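Local coordinates for heme-binding protein A / AI-2 binding protein A (PDB 6OFQ) that binds peptides in the periplasm, as captured with the peptide STSA, and probably delivers them to an ABC transporter for uptake, at residues A293-L298 and A495-L500; T375-T380 and M423-W428; P281-D286 and P508-V513; K512-K517 and K528-K533. One frame throughout, in Å; residues are numbered along the deposited sequence.

Contact 1: residues A293-L298 and A495-L500; sequences ASWLSL and APYVPL
Tyr497 turns its ring edge to the face of the Trp295 five-membered ring, an offset edge-to-face pair with planes at 88°. The two residues sit on antiparallel strands of the mixed sheet of a periplasmic binding protein domain. Pro499 CD lies 3.9 Å above the Tyr497 ring plane, over its centre. Trp295 CB lies at the Tyr497 ring edge, in plane. The closest atoms are Trp295 CD1 and Tyr497 CD2, 3.5 Å apart. Trp443 meets both rings from helix 436-443.

Trp295 and Pro499 make a non-hydrogen-bonded pair; Leu296 and Val498 make a hydrogen-bonded one. Both rings come off their strands with CG between the backbone N and the carbonyl carbon (chi1 66° for Trp295, 74° for Tyr497), and the two side chains cross at about a right angle.

The other sheet face carries Leu296 and Val498, side by side and pointing the same way, with Leu296 CB 3.9 Å from Val498 CB. Nearly every touching residue is buried. Two straight bonds join the central pair: Leu296 N gives to Val498 O at 2.9 Å, and Val498 N gives to Leu296 O at 3.0 Å.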
loop_
_atom_site.group_PDB
_atom_site.type_symbol
_atom_site.label_atom_id
_atom_site.label_comp_id
_atom_site.label_asym_id
_atom_site.label_seq_id
_atom_site.Cartn_x
_atom_site.Cartn_y
_atom_site.Cartn_z
ATOM N N ALA A 293 6.469 -3.995 6.004
ATOM C CA ALA A 293 7.171 -5.263 5.963
ATOM C C ALA A 293 7.815 -5.412 4.587
ATOM O O ALA A 293 7.262 -4.934 3.586
ATOM C CB ALA A 293 6.266 -6.451 6.248
ATOM N N SER A 294 9.003 -6.014 4.541
ATOM C CA SER A 294 9.774 -6.261 3.308
ATOM C C SER A 294 10.276 -7.694 3.348
ATOM O O SER A 294 10.824 -8.139 4.337
ATOM C CB SER A 294 10.961 -5.263 3.282
ATOM O OG SER A 294 11.695 -5.444 2.083
ATOM N N TRP A 295 10.146 -8.388 2.210
ATOM C CA TRP A 295 10.414 -9.855 2.191
ATOM C C TRP A 295 10.801 -10.288 0.788
ATOM O O TRP A 295 10.795 -9.475 -0.131
ATOM C CB TRP A 295 9.251 -10.684 2.764
ATOM C CG TRP A 295 7.987 -10.652 1.968
ATOM C CD1 TRP A 295 7.625 -11.507 0.985
ATOM C CD2 TRP A 295 6.956 -9.671 2.033
ATOM N NE1 TRP A 295 6.397 -11.165 0.472
ATOM C CE2 TRP A 295 5.948 -10.039 1.105
ATOM C CE3 TRP A 295 6.736 -8.546 2.818
ATOM C CZ2 TRP A 295 4.789 -9.297 0.931
ATOM C CZ3 TRP A 295 5.603 -7.820 2.644
ATOM C CH2 TRP A 295 4.652 -8.180 1.691
ATOM N N LEU A 296 11.163 -11.538 0.665
ATOM C CA LEU A 296 11.417 -12.105 -0.632
ATOM C C LEU A 296 10.242 -13.018 -0.971
ATOM O O LEU A 296 9.987 -13.987 -0.229
ATOM C CB LEU A 296 12.765 -12.795 -0.581
ATOM C CG LEU A 296 13.293 -13.405 -1.875
ATOM C CD1 LEU A 296 13.690 -12.335 -2.893
ATOM C CD2 LEU A 296 14.500 -14.291 -1.591
ATOM N N SER A 297 9.488 -12.737 -2.026
ATOM C CA SER A 297 8.480 -13.655 -2.569
ATOM C C SER A 297 9.203 -14.857 -3.187
ATOM O O SER A 297 10.244 -14.638 -3.827
ATOM C CB SER A 297 7.648 -13.031 -3.717
ATOM O OG SER A 297 6.843 -11.949 -3.257
ATOM N N LEU A 298 8.676 -16.055 -2.943
ATOM C CA LEU A 298 9.123 -17.290 -3.595
ATOM C C LEU A 298 7.883 -17.825 -4.281
ATOM O O LEU A 298 6.836 -18.015 -3.666
ATOM C CB LEU A 298 9.579 -18.305 -2.556
ATOM C CG LEU A 298 10.734 -17.889 -1.643
ATOM C CD1 LEU A 298 11.048 -18.890 -0.570
ATOM C CD2 LEU A 298 11.985 -17.543 -2.463
ATOM N N ALA A 495 6.686 -21.705 5.248
ATOM C CA ALA A 495 7.750 -20.870 4.677
ATOM C C ALA A 495 7.612 -20.528 3.212
ATOM O O ALA A 495 8.528 -20.777 2.406
ATOM C CB ALA A 495 9.121 -21.526 4.961
ATOM N N PRO A 496 6.465 -20.004 2.778
ATOM C CA PRO A 496 6.278 -19.673 1.369
ATOM C C PRO A 496 6.979 -18.412 0.935
ATOM O O PRO A 496 6.583 -17.835 -0.082
ATOM C CB PRO A 496 4.768 -19.522 1.263
ATOM C CG PRO A 496 4.473 -18.871 2.564
ATOM C CD PRO A 496 5.266 -19.663 3.555
ATOM N N TYR A 497 8.033 -18.000 1.637
ATOM C CA TYR A 497 8.666 -16.714 1.423
ATOM C C TYR A 497 9.922 -16.641 2.286
ATOM O O TYR A 497 10.146 -17.559 3.074
ATOM C CB TYR A 497 7.749 -15.546 1.788
ATOM C CG TYR A 497 7.466 -15.197 3.203
ATOM C CD1 TYR A 497 6.884 -16.092 4.076
ATOM C CD2 TYR A 497 7.643 -13.888 3.593
ATOM C CE1 TYR A 497 6.515 -15.714 5.382
ATOM C CE2 TYR A 497 7.357 -13.508 4.881
ATOM C CZ TYR A 497 6.696 -14.384 5.708
ATOM O OH TYR A 497 6.433 -13.976 7.000
ATOM N N VAL A 498 10.732 -15.598 2.138
ATOM C CA VAL A 498 11.772 -15.327 3.105
ATOM C C VAL A 498 11.452 -13.975 3.768
ATOM O O VAL A 498 11.608 -12.914 3.130
ATOM C CB VAL A 498 13.151 -15.224 2.492
ATOM C CG1 VAL A 498 14.154 -15.076 3.595
ATOM C CG2 VAL A 498 13.497 -16.428 1.622
ATOM N N PRO A 499 11.054 -13.942 5.032
ATOM C CA PRO A 499 10.879 -12.656 5.743
ATOM C C PRO A 499 12.224 -11.943 5.865
ATOM O O PRO A 499 13.248 -12.585 6.165
ATOM C CB PRO A 499 10.357 -13.039 7.113
ATOM C CG PRO A 499 10.543 -14.477 7.244
ATOM C CD PRO A 499 10.739 -15.092 5.910
ATOM N N LEU A 500 12.256 -10.634 5.600
ATOM C CA LEU A 500 13.550 -9.919 5.731
ATOM C C LEU A 500 13.424 -8.891 6.865
ATOM O O LEU A 500 14.001 -9.064 7.960
ATOM C CB LEU A 500 13.929 -9.271 4.400
ATOM C CG LEU A 500 14.256 -10.262 3.291
ATOM C CD1 LEU A 500 14.383 -9.494 2.022
ATOM C CD2 LEU A 500 15.532 -11.016 3.604
#

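Contact 2: residues T375-T380 and M423-W428; sequences TTIFTT and MAFAGW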
loop_
_atom_site.group_PDB
_atom_site.type_symbol
_atom_site.label_atom_id
_atom_site.label_comp_id
_atom_site.label_asym_id
_atom_site.label_seq_id
_atom_site.Cartn_x
_atom_site.Cartn_y
_atom_site.Cartn_z
ATOM N N THR A 375 18.349 -20.014 -10.753
ATOM C CA THR A 375 17.105 -19.256 -10.615
ATOM C C THR A 375 17.328 -17.776 -10.888
ATOM O O THR A 375 18.467 -17.397 -11.242
ATOM C CB THR A 375 16.513 -19.532 -9.231
ATOM O OG1 THR A 375 15.176 -19.023 -9.179
ATOM C CG2 THR A 375 17.308 -18.878 -8.128
ATOM N N THR A 376 16.282 -16.965 -10.742
ATOM C CA THR A 376 16.324 -15.570 -11.096
ATOM C C THR A 376 15.661 -14.829 -9.949
ATOM O O THR A 376 14.753 -15.371 -9.296
ATOM C CB THR A 376 15.570 -15.336 -12.392
ATOM O OG1 THR A 376 16.294 -15.977 -13.454
ATOM C CG2 THR A 376 15.469 -13.892 -12.757
ATOM N N ILE A 377 16.169 -13.661 -9.618
ATOM C CA ILE A 377 15.503 -12.750 -8.689
ATOM C C ILE A 377 15.170 -11.502 -9.460
ATOM O O ILE A 377 15.985 -10.951 -10.210
ATOM C CB ILE A 377 16.360 -12.443 -7.459
ATOM C CG1 ILE A 377 15.543 -11.661 -6.411
ATOM C CG2 ILE A 377 17.638 -11.684 -7.750
ATOM C CD1 ILE A 377 16.228 -11.602 -5.074
ATOM N N PHE A 378 13.973 -10.964 -9.258
ATOM C CA PHE A 378 13.591 -9.672 -9.789
ATOM C C PHE A 378 13.838 -8.628 -8.720
ATOM O O PHE A 378 13.536 -8.904 -7.539
ATOM C CB PHE A 378 12.085 -9.582 -10.108
ATOM C CG PHE A 378 11.620 -10.245 -11.366
ATOM C CD1 PHE A 378 12.416 -11.129 -12.044
ATOM C CD2 PHE A 378 10.343 -10.041 -11.847
ATOM C CE1 PHE A 378 12.024 -11.725 -13.236
ATOM C CE2 PHE A 378 9.969 -10.603 -13.046
ATOM C CZ PHE A 378 10.766 -11.484 -13.707
ATOM N N THR A 379 14.344 -7.470 -9.132
ATOM C CA THR A 379 14.463 -6.315 -8.253
ATOM C C THR A 379 14.084 -5.078 -9.053
ATOM O O THR A 379 13.920 -5.146 -10.276
ATOM C CB THR A 379 15.898 -6.232 -7.723
ATOM O OG1 THR A 379 15.958 -5.198 -6.726
ATOM C CG2 THR A 379 16.923 -5.949 -8.798
ATOM N N THR A 380 13.837 -3.978 -8.345
ATOM C CA THR A 380 13.528 -2.704 -8.971
ATOM C C THR A 380 14.742 -1.835 -9.150
ATOM O O THR A 380 15.771 -2.000 -8.485
ATOM C CB THR A 380 12.582 -1.850 -8.117
ATOM O OG1 THR A 380 13.282 -1.361 -6.966
ATOM C CG2 THR A 380 11.379 -2.653 -7.643
ATOM N N MET A 423 11.845 -15.656 -7.768
ATOM C CA MET A 423 12.002 -14.870 -6.542
ATOM C C MET A 423 11.872 -13.371 -6.869
ATOM O O MET A 423 12.256 -12.913 -7.964
ATOM C CB MET A 423 13.378 -15.135 -5.943
ATOM C CG MET A 423 13.688 -16.608 -5.778
ATOM S SD MET A 423 15.161 -16.960 -4.808
ATOM C CE MET A 423 16.330 -15.959 -5.652
ATOM N N ALA A 424 11.376 -12.578 -5.923
ATOM C CA ALA A 424 11.279 -11.137 -6.166
ATOM C C ALA A 424 11.195 -10.449 -4.796
ATOM O O ALA A 424 10.602 -11.013 -3.874
ATOM C CB ALA A 424 10.017 -10.851 -6.960
ATOM N N PHE A 425 11.765 -9.273 -4.689
ATOM C CA PHE A 425 11.491 -8.460 -3.498
ATOM C C PHE A 425 10.032 -8.011 -3.461
ATOM O O PHE A 425 9.451 -7.702 -4.505
ATOM C CB PHE A 425 12.428 -7.257 -3.463
ATOM C CG PHE A 425 13.865 -7.585 -3.195
ATOM C CD1 PHE A 425 14.320 -7.936 -1.959
ATOM C CD2 PHE A 425 14.754 -7.658 -4.214
ATOM C CE1 PHE A 425 15.652 -8.185 -1.694
ATOM C CE2 PHE A 425 16.084 -7.943 -3.994
ATOM C CZ PHE A 425 16.517 -8.243 -2.745
ATOM N N ALA A 426 9.488 -7.980 -2.243
ATOM C CA ALA A 426 8.111 -7.566 -2.088
ATOM C C ALA A 426 8.081 -6.689 -0.846
ATOM O O ALA A 426 8.889 -6.846 0.082
ATOM C CB ALA A 426 7.243 -8.786 -1.821
ATOM N N GLY A 427 7.136 -5.786 -0.759
ATOM C CA GLY A 427 6.944 -4.956 0.424
ATOM C C GLY A 427 5.491 -4.530 0.481
ATOM O O GLY A 427 4.763 -4.360 -0.512
ATOM N N TRP A 428 5.109 -4.187 1.703
ATOM C CA TRP A 428 3.759 -3.713 1.990
ATOM C C TRP A 428 3.754 -2.716 3.131
ATOM O O TRP A 428 4.449 -2.896 4.166
ATOM C CB TRP A 428 2.859 -4.857 2.424
ATOM C CG TRP A 428 1.388 -4.596 2.462
ATOM C CD1 TRP A 428 0.588 -4.514 3.578
ATOM C CD2 TRP A 428 0.524 -4.546 1.342
ATOM N NE1 TRP A 428 -0.722 -4.418 3.208
ATOM C CE2 TRP A 428 -0.787 -4.429 1.830
ATOM C CE3 TRP A 428 0.737 -4.559 -0.048
ATOM C CZ2 TRP A 428 -1.873 -4.307 0.993
ATOM C CZ3 TRP A 428 -0.352 -4.476 -0.861
ATOM C CH2 TRP A 428 -1.641 -4.388 -0.344
#
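This is a buried pairing of two parallel strands, 375-380 and 423-428, inside the mixed sheet. Strand 423-429 runs between strand 373-380 and strand 292-298. The chain between the paired strands holds helices 386-396 and 409-417 and strand 400-407. Strand 373-380, helix 386-396 and the adjacent parallel strand 400-407 form a beta-alpha-beta crossover, part of the alpha/beta architecture of periplasmic binding protein domains.

Ile377 pairs with Met423, and Phe378 with Ala424. Both backbone polar atoms of Met423 are bonded to strand 375-380. Met423 N gives to Thr376 O at 3.3 Å, and Met423 O accepts from Phe378 N at 2.9 Å. A weak bond from Phe425 N to Phe378 O follows. The segment axes diverge by 25°, and the pairing ends near there.

On the Ile377 face, the Met423 chain bends at chi3 (-53°). This turns Met423 CE back to touch Thr375 CG2 and Ile377 CB, each 4.0 Å away. Thr375 OG1 is hydrogen-bonded to Glu422 OE1. Ile377 also touches Leu296 of strand 292-298. On the other face Phe378 CB meets Ala424 CB at 4.0 Å, while the Phe378 ring leads away to meet Tyr407.

The Phe425 ring comes back toward strand 375-380. It lies alongside Thr379, with Phe425 CD2 3.7 Å from Thr379 OG1, and makes a cation-pi contact with Arg383. Ile377 holds CG1 anti to its backbone N (chi1 -171°), and the extended branch carries Ile377 CD1 to 3.8 Å from Phe425 CE2.

Contact 3: residues P281-D286 and P508-V513; sequences PNIVVD and PHLSKV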
loop_
_atom_site.group_PDB
_atom_site.type_symbol
_atom_site.label_atom_id
_atom_site.label_comp_id
_atom_site.label_asym_id
_atom_site.label_seq_id
_atom_site.Cartn_x
_atom_site.Cartn_y
_atom_site.Cartn_z
ATOM N N PRO A 281 22.623 21.664 8.730
ATOM C CA PRO A 281 21.771 22.784 9.097
ATOM C C PRO A 281 20.402 22.578 8.427
ATOM O O PRO A 281 20.305 22.324 7.216
ATOM C CB PRO A 281 22.464 24.019 8.479
ATOM C CG PRO A 281 23.713 23.557 7.791
ATOM C CD PRO A 281 23.559 22.062 7.650
ATOM N N ASN A 282 19.395 22.704 9.277
ATOM C CA ASN A 282 18.041 22.845 8.772
ATOM C C ASN A 282 17.439 21.553 8.222
ATOM O O ASN A 282 16.421 21.633 7.514
ATOM C CB ASN A 282 17.979 23.842 7.615
ATOM C CG ASN A 282 18.529 25.189 7.974
ATOM O OD1 ASN A 282 18.274 25.714 9.061
ATOM N ND2 ASN A 282 19.243 25.774 7.023
ATOM N N ILE A 283 18.002 20.389 8.543
ATOM C CA ILE A 283 17.404 19.129 8.104
ATOM C C ILE A 283 17.058 18.342 9.335
ATOM O O ILE A 283 17.828 18.333 10.300
ATOM C CB ILE A 283 18.311 18.346 7.155
ATOM C CG1 ILE A 283 18.337 19.125 5.833
ATOM C CG2 ILE A 283 17.890 16.867 7.023
ATOM C CD1 ILE A 283 19.325 18.638 4.803
ATOM N N VAL A 284 15.893 17.714 9.311
ATOM C CA VAL A 284 15.360 16.846 10.389
ATOM C C VAL A 284 15.155 15.513 9.661
ATOM O O VAL A 284 14.658 15.491 8.520
ATOM C CB VAL A 284 14.040 17.435 10.957
ATOM C CG1 VAL A 284 13.158 16.488 11.786
ATOM C CG2 VAL A 284 14.381 18.685 11.769
ATOM N N VAL A 285 15.362 14.404 10.364
ATOM C CA VAL A 285 15.028 13.118 9.807
ATOM C C VAL A 285 14.034 12.510 10.792
ATOM O O VAL A 285 14.425 12.076 11.890
ATOM C CB VAL A 285 16.246 12.223 9.623
ATOM C CG1 VAL A 285 15.818 10.875 9.071
ATOM C CG2 VAL A 285 17.185 12.877 8.616
ATOM N N ASP A 286 12.773 12.398 10.354
ATOM C CA ASP A 286 11.772 11.760 11.217
ATOM C C ASP A 286 11.951 10.258 11.170
ATOM O O ASP A 286 12.287 9.681 10.112
ATOM C CB ASP A 286 10.370 11.998 10.621
ATOM C CG ASP A 286 9.878 13.420 10.661
ATOM O OD1 ASP A 286 10.531 14.273 11.264
ATOM O OD2 ASP A 286 8.719 13.618 10.201
ATOM N N PRO A 508 13.523 12.190 5.722
ATOM C CA PRO A 508 14.213 13.484 5.849
ATOM C C PRO A 508 13.449 14.667 5.272
ATOM O O PRO A 508 12.728 14.525 4.269
ATOM C CB PRO A 508 15.449 13.263 4.958
ATOM C CG PRO A 508 15.558 11.788 4.721
ATOM C CD PRO A 508 14.128 11.304 4.723
ATOM N N HIS A 509 13.486 15.793 5.974
ATOM C CA HIS A 509 12.842 16.985 5.477
ATOM C C HIS A 509 13.498 18.214 6.027
ATOM O O HIS A 509 14.282 18.163 6.963
ATOM C CB HIS A 509 11.340 16.975 5.788
ATOM C CG HIS A 509 11.033 16.871 7.236
ATOM N ND1 HIS A 509 10.916 17.951 8.084
ATOM C CD2 HIS A 509 10.869 15.782 8.018
ATOM C CE1 HIS A 509 10.621 17.543 9.301
ATOM N NE2 HIS A 509 10.618 16.227 9.289
ATOM N N LEU A 510 13.228 19.339 5.372
ATOM C CA LEU A 510 13.643 20.601 5.975
ATOM C C LEU A 510 12.956 20.894 7.311
ATOM O O LEU A 510 11.787 20.514 7.493
ATOM C CB LEU A 510 13.458 21.771 4.979
ATOM C CG LEU A 510 14.095 21.619 3.637
ATOM C CD1 LEU A 510 13.716 22.754 2.716
ATOM C CD2 LEU A 510 15.607 21.554 3.702
ATOM N N SER A 511 13.684 21.532 8.224
ATOM C CA SER A 511 13.131 21.883 9.535
ATOM C C SER A 511 11.885 22.740 9.478
ATOM O O SER A 511 11.007 22.585 10.340
ATOM C CB SER A 511 14.189 22.552 10.415
ATOM O OG SER A 511 14.645 23.737 9.792
ATOM N N LYS A 512 11.773 23.575 8.437
ATOM C CA LYS A 512 10.595 24.437 8.296
ATOM C C LYS A 512 9.337 23.646 7.954
ATOM O O LYS A 512 8.240 24.171 8.048
ATOM C CB LYS A 512 10.747 25.478 7.157
ATOM C CG LYS A 512 10.793 24.918 5.736
ATOM C CD LYS A 512 10.821 25.842 4.487
ATOM C CE LYS A 512 12.253 26.200 4.238
ATOM N NZ LYS A 512 12.390 27.213 3.143
ATOM N N VAL A 513 9.458 22.416 7.476
ATOM C CA VAL A 513 8.274 21.619 7.109
ATOM C C VAL A 513 7.753 20.935 8.390
ATOM O O VAL A 513 8.455 20.126 8.985
ATOM C CB VAL A 513 8.599 20.581 6.010
ATOM C CG1 VAL A 513 7.377 19.701 5.729
ATOM C CG2 VAL A 513 9.108 21.273 4.752
#
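Val284 lies over one face of the His509 imidazole. Val284 CB is 4.2 Å from the His509 ring centroid and 28° off the ring normal, a CH-pi contact. CG1 of Val284 also reaches in, 3.6 Å from His509 NE2.

Both ring nitrogens donate. His509 NE2 gives to Asp286 OD1 at 2.8 Å. The carboxylate oxygen lies near the ring plane, but the donor meets OD1 from above the carboxylate plane, and the two planes are 76° apart. ND1 of His509 gives to Leu510 O at 2.8 Å. That oxygen also takes Val513 N, from the opposite face of its carbonyl plane, in a type I turn from Leu510 to Val513. The two bonds fix the rotation of the ring. With both nitrogens donating, the ring probably carries both protons and a positive charge, which the nearby carboxylate would favour.

Two backbone bonds join Val284 and His509, the hydrogen-bonded pair: Val284 N gives to His509 O at 2.9 Å, and His509 N to Val284 O at 2.8 Å. Ser511 N reaches Asn282 O at 2.8 Å.

On the opposite face, Val285 CG2 packs on Pro508 CB at 4.1 Å. Helices 251-259 and 274-278 touch this side. With its His-carboxylate hydrogen bond, the pair belongs to the mixed sheet of the binding protein, where strand 283-288 meets the end of strand 497-510.

Contact 4: residues K512-K517 and K528-K533; sequences KVKGYK and KVYLEK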
loop_
_atom_site.group_PDB
_atom_site.type_symbol
_atom_site.label_atom_id
_atom_site.label_comp_id
_atom_site.label_asym_id
_atom_site.label_seq_id
_atom_site.Cartn_x
_atom_site.Cartn_y
_atom_site.Cartn_z
ATOM N N LYS A 512 11.773 23.575 8.437
ATOM C CA LYS A 512 10.595 24.437 8.296
ATOM C C LYS A 512 9.337 23.646 7.954
ATOM O O LYS A 512 8.240 24.171 8.048
ATOM C CB LYS A 512 10.747 25.478 7.157
ATOM C CG LYS A 512 10.793 24.918 5.736
ATOM C CD LYS A 512 10.821 25.842 4.487
ATOM C CE LYS A 512 12.253 26.200 4.238
ATOM N NZ LYS A 512 12.390 27.213 3.143
ATOM N N VAL A 513 9.458 22.416 7.476
ATOM C CA VAL A 513 8.274 21.619 7.109
ATOM C C VAL A 513 7.753 20.935 8.390
ATOM O O VAL A 513 8.455 20.126 8.985
ATOM C CB VAL A 513 8.599 20.581 6.010
ATOM C CG1 VAL A 513 7.377 19.701 5.729
ATOM C CG2 VAL A 513 9.108 21.273 4.752
ATOM N N LYS A 514 6.538 21.316 8.749
ATOM C CA LYS A 514 5.896 20.840 9.968
ATOM C C LYS A 514 4.609 20.125 9.636
ATOM O O LYS A 514 4.030 20.323 8.565
ATOM C CB LYS A 514 5.463 22.028 10.812
ATOM C CG LYS A 514 6.582 22.967 11.220
ATOM C CD LYS A 514 7.642 22.256 11.999
ATOM C CE LYS A 514 8.697 23.280 12.412
ATOM N NZ LYS A 514 9.552 22.627 13.432
ATOM N N GLY A 515 4.184 19.267 10.578
ATOM C CA GLY A 515 2.877 18.654 10.447
ATOM C C GLY A 515 2.858 17.308 9.762
ATOM O O GLY A 515 1.809 16.630 9.816
ATOM N N TYR A 516 3.910 16.982 9.036
ATOM C CA TYR A 516 3.964 15.658 8.432
ATOM C C TYR A 516 4.117 14.634 9.553
ATOM O O TYR A 516 4.856 14.882 10.503
ATOM C CB TYR A 516 5.130 15.559 7.465
ATOM C CG TYR A 516 5.243 14.242 6.719
ATOM C CD1 TYR A 516 4.484 14.023 5.572
ATOM C CD2 TYR A 516 6.033 13.212 7.187
ATOM C CE1 TYR A 516 4.610 12.863 4.841
ATOM C CE2 TYR A 516 6.163 12.040 6.470
ATOM C CZ TYR A 516 5.396 11.858 5.343
ATOM O OH TYR A 516 5.482 10.671 4.607
ATOM N N LYS A 517 3.523 13.468 9.349
ATOM C CA LYS A 517 3.617 12.400 10.365
ATOM C C LYS A 517 3.991 11.107 9.655
ATOM O O LYS A 517 3.388 10.719 8.669
ATOM C CB LYS A 517 2.314 12.310 11.157
ATOM C CG LYS A 517 2.194 13.404 12.210
ATOM C CD LYS A 517 0.939 13.392 13.038
ATOM C CE LYS A 517 0.987 14.463 14.113
ATOM N NZ LYS A 517 1.637 15.753 13.805
ATOM N N LYS A 528 -2.365 18.495 6.480
ATOM C CA LYS A 528 -1.941 19.002 7.809
ATOM C C LYS A 528 -0.540 19.561 7.766
ATOM O O LYS A 528 -0.029 20.046 8.757
ATOM C CB LYS A 528 -2.053 17.943 8.912
ATOM C CG LYS A 528 -3.354 17.171 8.917
ATOM C CD LYS A 528 -4.569 18.094 9.001
ATOM C CE LYS A 528 -5.867 17.290 9.002
ATOM N NZ LYS A 528 -7.069 18.139 9.011
ATOM N N VAL A 529 0.132 19.488 6.601
ATOM C CA VAL A 529 1.542 19.941 6.523
ATOM C C VAL A 529 1.574 21.454 6.335
ATOM O O VAL A 529 0.757 22.004 5.597
ATOM C CB VAL A 529 2.267 19.241 5.347
ATOM C CG1 VAL A 529 3.715 19.719 5.230
ATOM C CG2 VAL A 529 2.278 17.758 5.667
ATOM N N TYR A 530 2.512 22.133 6.994
ATOM C CA TYR A 530 2.605 23.580 6.788
ATOM C C TYR A 530 4.062 23.945 6.893
ATOM O O TYR A 530 4.944 23.164 7.307
ATOM C CB TYR A 530 1.779 24.371 7.829
ATOM C CG TYR A 530 2.177 24.205 9.271
ATOM C CD1 TYR A 530 1.745 23.116 10.044
ATOM C CD2 TYR A 530 3.068 25.064 9.879
ATOM C CE1 TYR A 530 2.127 22.949 11.354
ATOM C CE2 TYR A 530 3.426 24.907 11.195
ATOM C CZ TYR A 530 2.936 23.871 11.973
ATOM O OH TYR A 530 3.282 23.737 13.318
ATOM N N LEU A 531 4.323 25.174 6.433
ATOM C CA LEU A 531 5.672 25.724 6.495
ATOM C C LEU A 531 5.770 26.776 7.585
ATOM O O LEU A 531 4.934 27.672 7.661
ATOM C CB LEU A 531 5.992 26.342 5.135
ATOM C CG LEU A 531 5.792 25.442 3.912
ATOM C CD1 LEU A 531 6.225 26.175 2.619
ATOM C CD2 LEU A 531 6.496 24.101 4.089
ATOM N N GLU A 532 6.773 26.601 8.441
ATOM C CA GLU A 532 6.856 27.396 9.649
ATOM C C GLU A 532 7.250 28.795 9.235
ATOM O O GLU A 532 8.127 28.970 8.399
ATOM C CB GLU A 532 7.887 26.848 10.598
ATOM C CG GLU A 532 7.730 27.722 11.832
ATOM C CD GLU A 532 8.339 27.062 13.028
ATOM O OE1 GLU A 532 9.593 26.984 12.994
ATOM O OE2 GLU A 532 7.526 26.644 13.884
ATOM N N LYS A 533 6.543 29.787 9.787
ATOM C CA LYS A 533 6.932 31.174 9.472
ATOM C C LYS A 533 6.975 32.025 10.739
ATOM O O LYS A 533 7.933 32.797 10.753
ATOM C CB LYS A 533 5.945 31.874 8.535
ATOM C CG LYS A 533 5.563 31.116 7.286
ATOM C CD LYS A 533 4.117 31.455 6.999
ATOM C CE LYS A 533 3.560 30.703 5.810
ATOM N NZ LYS A 533 3.559 29.225 5.858
ATOM O OXT LYS A 533 6.091 31.915 11.616
HETATM O O HOH W 1 11.405 25.124 13.882
#
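Tyr530 CG stands between its backbone N and carbonyl carbon (chi1 61°), which lays the ring across Lys514. The Lys514 chain starts with CG beside its own backbone N and bends at chi2 (-59°). Lys514 CB sits over one face of the Tyr530 ring, 3.5 Å from the centroid and 20° off the normal, a CH-pi contact. Lys528 O lies at the ring edge, in plane. Tyr239 adds an edge-to-face partner from outside the pair.

The bent lysine chain then runs toward Glu532. Its charge stays beyond salt-bridge distance, with Lys514 NZ 4.4 Å from Glu532 OE1. One water joins them: it accepts from Lys514 NZ at 3.1 Å and donates to Glu532 OE1 at 2.7 Å.

The backbones form a small two-stranded antiparallel sheet at the C-terminus. Its hydrogen-bonded pair is joined by Lys514 N to Tyr530 O and Tyr530 N to Lys514 O, both 2.8 Å. Glu532 N adds a bond to Lys512 O. Gly515 follows at positive phi, its CA close against Lys528 O.

On the other face Val513 CG1 meets Val529 CG1 at 3.7 Å, and Val513 CG2 meets Leu531 CD2 at 3.9 Å. Val529 CG2 packs on Tyr516 CB, 4.0 Å away, near the plane of the Tyr516 ring.

In the fold
The contacts form two groups. Contacts 1 and 2 lie with centres about 9 Å apart and touch, because strands 292-298 and 423-429 are neighbours in one mixed sheet. Contacts 3 and 4 lie with centres about 10 Å apart and share Lys512 and Val513. Between the groups the centres are about 32 to 36 Å apart. Strand 497-510 spans the gap, with contact 1 at its start and contact 3 at its end. Along the chain, contact 3 encloses contact 1, and contact 1 encloses contact 2; contact 4 closes last, at the C-terminus. Late strands thus return to pair with earlier ones, tying distant parts of the binding protein together.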